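Local coordinates for restriction endonuclease EcoP15I, modification subunit (Escherichia coli, PDB 4ZCF), which binds the asymmetric DNA site 5'-CAGCAG-3' and transfers a methyl group from S-adenosyl-L-methionine to N6 of an adenine flipped out of the duplex, at residues 482-487 and 491-496. Numbering follows the deposited sequence.
Sequences HGYNTI and TKERLI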
loop_
_atom_site.group_PDB
_atom_site.type_symbol
_atom_site.label_atom_id
_atom_site.label_comp_id
_atom_site.label_asym_id
_atom_site.label_seq_id
_atom_site.Cartn_x
_atom_site.Cartn_y
_atom_site.Cartn_z
ATOM N N HIS A 482 -30.028 25.681 -15.965
ATOM C CA HIS A 482 -29.312 26.872 -15.503
ATOM C C HIS A 482 -28.134 27.286 -16.399
ATOM O O HIS A 482 -27.504 28.314 -16.151
ATOM C CB HIS A 482 -28.904 26.736 -14.034
ATOM C CG HIS A 482 -30.034 26.973 -13.079
ATOM N ND1 HIS A 482 -31.009 26.014 -12.854
ATOM C CD2 HIS A 482 -30.295 28.048 -12.297
ATOM C CE1 HIS A 482 -31.828 26.531 -11.953
ATOM N NE2 HIS A 482 -31.435 27.751 -11.580
ATOM N N GLY A 483 -27.870 26.503 -17.446
ATOM C CA GLY A 483 -26.808 26.792 -18.405
ATOM C C GLY A 483 -25.528 26.004 -18.221
ATOM O O GLY A 483 -24.521 26.296 -18.879
ATOM N N TYR A 484 -25.549 25.003 -17.323
ATOM C CA TYR A 484 -24.400 24.129 -17.087
ATOM C C TYR A 484 -24.619 22.861 -17.910
ATOM O O TYR A 484 -25.331 21.951 -17.472
ATOM C CB TYR A 484 -24.238 23.812 -15.596
ATOM C CG TYR A 484 -24.157 25.032 -14.708
ATOM C CD1 TYR A 484 -22.954 25.705 -14.523
ATOM C CD2 TYR A 484 -25.262 25.460 -13.980
ATOM C CE1 TYR A 484 -22.863 26.803 -13.669
ATOM C CE2 TYR A 484 -25.184 26.559 -13.130
ATOM C CZ TYR A 484 -23.982 27.231 -12.979
ATOM O OH TYR A 484 -23.902 28.331 -12.161
ATOM N N ASN A 485 -24.056 22.843 -19.137
ATOM C CA ASN A 485 -24.189 21.738 -20.094
ATOM C C ASN A 485 -23.302 20.527 -19.767
ATOM O O ASN A 485 -23.579 19.437 -20.272
ATOM C CB ASN A 485 -23.970 22.217 -21.547
ATOM C CG ASN A 485 -24.797 23.426 -21.928
ATOM O OD1 ASN A 485 -26.030 23.368 -22.036
ATOM N ND2 ASN A 485 -24.132 24.557 -22.108
ATOM N N THR A 486 -22.220 20.719 -18.957
ATOM C CA THR A 486 -21.314 19.643 -18.507
ATOM C C THR A 486 -21.085 19.708 -16.991
ATOM O O THR A 486 -21.225 20.785 -16.408
ATOM C CB THR A 486 -19.994 19.567 -19.325
ATOM O OG1 THR A 486 -19.130 20.672 -19.045
ATOM C CG2 THR A 486 -20.219 19.437 -20.819
ATOM N N ILE A 487 -20.740 18.551 -16.352
ATOM C CA ILE A 487 -20.442 18.437 -14.905
ATOM C C ILE A 487 -19.234 19.327 -14.591
ATOM O O ILE A 487 -19.137 19.876 -13.490
ATOM C CB ILE A 487 -20.156 16.969 -14.424
ATOM C CG1 ILE A 487 -20.963 15.884 -15.161
ATOM C CG2 ILE A 487 -20.231 16.823 -12.868
ATOM C CD1 ILE A 487 -22.510 15.800 -14.840
ATOM N N THR A 491 -18.574 22.198 -11.654
ATOM C CA THR A 491 -17.357 22.025 -10.866
ATOM C C THR A 491 -16.559 23.305 -10.889
ATOM O O THR A 491 -16.192 23.775 -9.821
ATOM C CB THR A 491 -16.561 20.791 -11.343
ATOM O OG1 THR A 491 -17.409 19.653 -11.217
ATOM C CG2 THR A 491 -15.258 20.576 -10.560
ATOM N N LYS A 492 -16.291 23.866 -12.090
ATOM C CA LYS A 492 -15.535 25.121 -12.275
ATOM C C LYS A 492 -16.203 26.259 -11.491
ATOM O O LYS A 492 -15.525 26.927 -10.710
ATOM C CB LYS A 492 -15.407 25.465 -13.776
ATOM C CG LYS A 492 -14.660 26.777 -14.084
ATOM C CD LYS A 492 -14.820 27.121 -15.576
ATOM C CE LYS A 492 -13.966 28.294 -16.002
ATOM N NZ LYS A 492 -14.100 28.562 -17.455
ATOM N N GLU A 493 -17.537 26.408 -11.642
ATOM C CA GLU A 493 -18.348 27.394 -10.937
ATOM C C GLU A 493 -18.319 27.224 -9.422
ATOM O O GLU A 493 -18.205 28.235 -8.719
ATOM C CB GLU A 493 -19.802 27.400 -11.463
ATOM C CG GLU A 493 -20.754 28.387 -10.780
ATOM C CD GLU A 493 -20.526 29.886 -10.930
ATOM O OE1 GLU A 493 -19.371 30.315 -11.152
ATOM O OE2 GLU A 493 -21.510 30.643 -10.766
ATOM N N ARG A 494 -18.407 25.965 -8.914
ATOM C CA ARG A 494 -18.385 25.689 -7.462
ATOM C C ARG A 494 -17.099 26.160 -6.832
ATOM O O ARG A 494 -17.118 26.615 -5.690
ATOM C CB ARG A 494 -18.581 24.191 -7.144
ATOM C CG ARG A 494 -18.944 23.953 -5.691
ATOM C CD ARG A 494 -17.857 23.387 -4.777
ATOM N NE ARG A 494 -18.256 22.016 -4.450
ATOM C CZ ARG A 494 -18.292 21.469 -3.245
ATOM N NH1 ARG A 494 -17.841 22.131 -2.194
ATOM N NH2 ARG A 494 -18.734 20.232 -3.090
ATOM N N LEU A 495 -15.975 25.991 -7.551
ATOM C CA LEU A 495 -14.646 26.383 -7.086
ATOM C C LEU A 495 -14.497 27.889 -7.140
ATOM O O LEU A 495 -13.898 28.462 -6.245
ATOM C CB LEU A 495 -13.580 25.690 -7.933
ATOM C CG LEU A 495 -13.143 24.277 -7.560
ATOM C CD1 LEU A 495 -14.312 23.360 -7.391
ATOM C CD2 LEU A 495 -12.224 23.709 -8.620
ATOM N N ILE A 496 -15.061 28.538 -8.179
ATOM C CA ILE A 496 -15.089 30.002 -8.326
ATOM C C ILE A 496 -15.800 30.605 -7.101
ATOM O O ILE A 496 -15.232 31.477 -6.435
ATOM C CB ILE A 496 -15.730 30.442 -9.677
ATOM C CG1 ILE A 496 -14.702 30.297 -10.837
ATOM C CG2 ILE A 496 -16.292 31.893 -9.591
ATOM C CD1 ILE A 496 -15.323 30.288 -12.225
#
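I487 and T491, one helical turn apart, form the close-packed half of this contact, with T491 buried. The carbonyl O of I487 accepts a hydrogen bond from the backbone N-H of T491 (N to O 3.0 Å). At an N-H...O angle of 154°, this is the first-turn bond of a helix whose N-cap position is T486. T491 OG1 also lies 2.9 Å from I487 O, within hydrogen-bonding reach, as is usual for a threonine bending back on the preceding turn. Its proton may instead go to the carbonyl of G443, to which OG1 makes a weak bond. The first torsion of T491 sets OG1 beside its own backbone N, so both polar groups face I487 O. The I487 side chain adds little: CG2 comes only to 4.3 Å of T491 OG1, and its end leads away.

The looser half is van der Waals contact between partly exposed residues, where the Y484 side chain reaches across from the loop to the helix. The Y484 ring leans against the aliphatic part of E493, CE1 lying 3.8 Å from E493 CB. Y484 OH is 3.4 Å from E493 CG. With CG anti to the backbone N (chi1 179°) and a bend at chi2, the E493 chain passes obliquely by the ring, the carboxylate plane turned 41° from it. OE2 of E493 pairs with R497 in a salt bridge one turn on, and Y484 also touches R497, D489 and L490.

The contact joins the loop after strand 461-468 to the first turns of helix 487-500, at the methylase domain's large mixed sheet: T491 rests on Q468 of that strand and on L97 of the adjacent parallel strand 96-99.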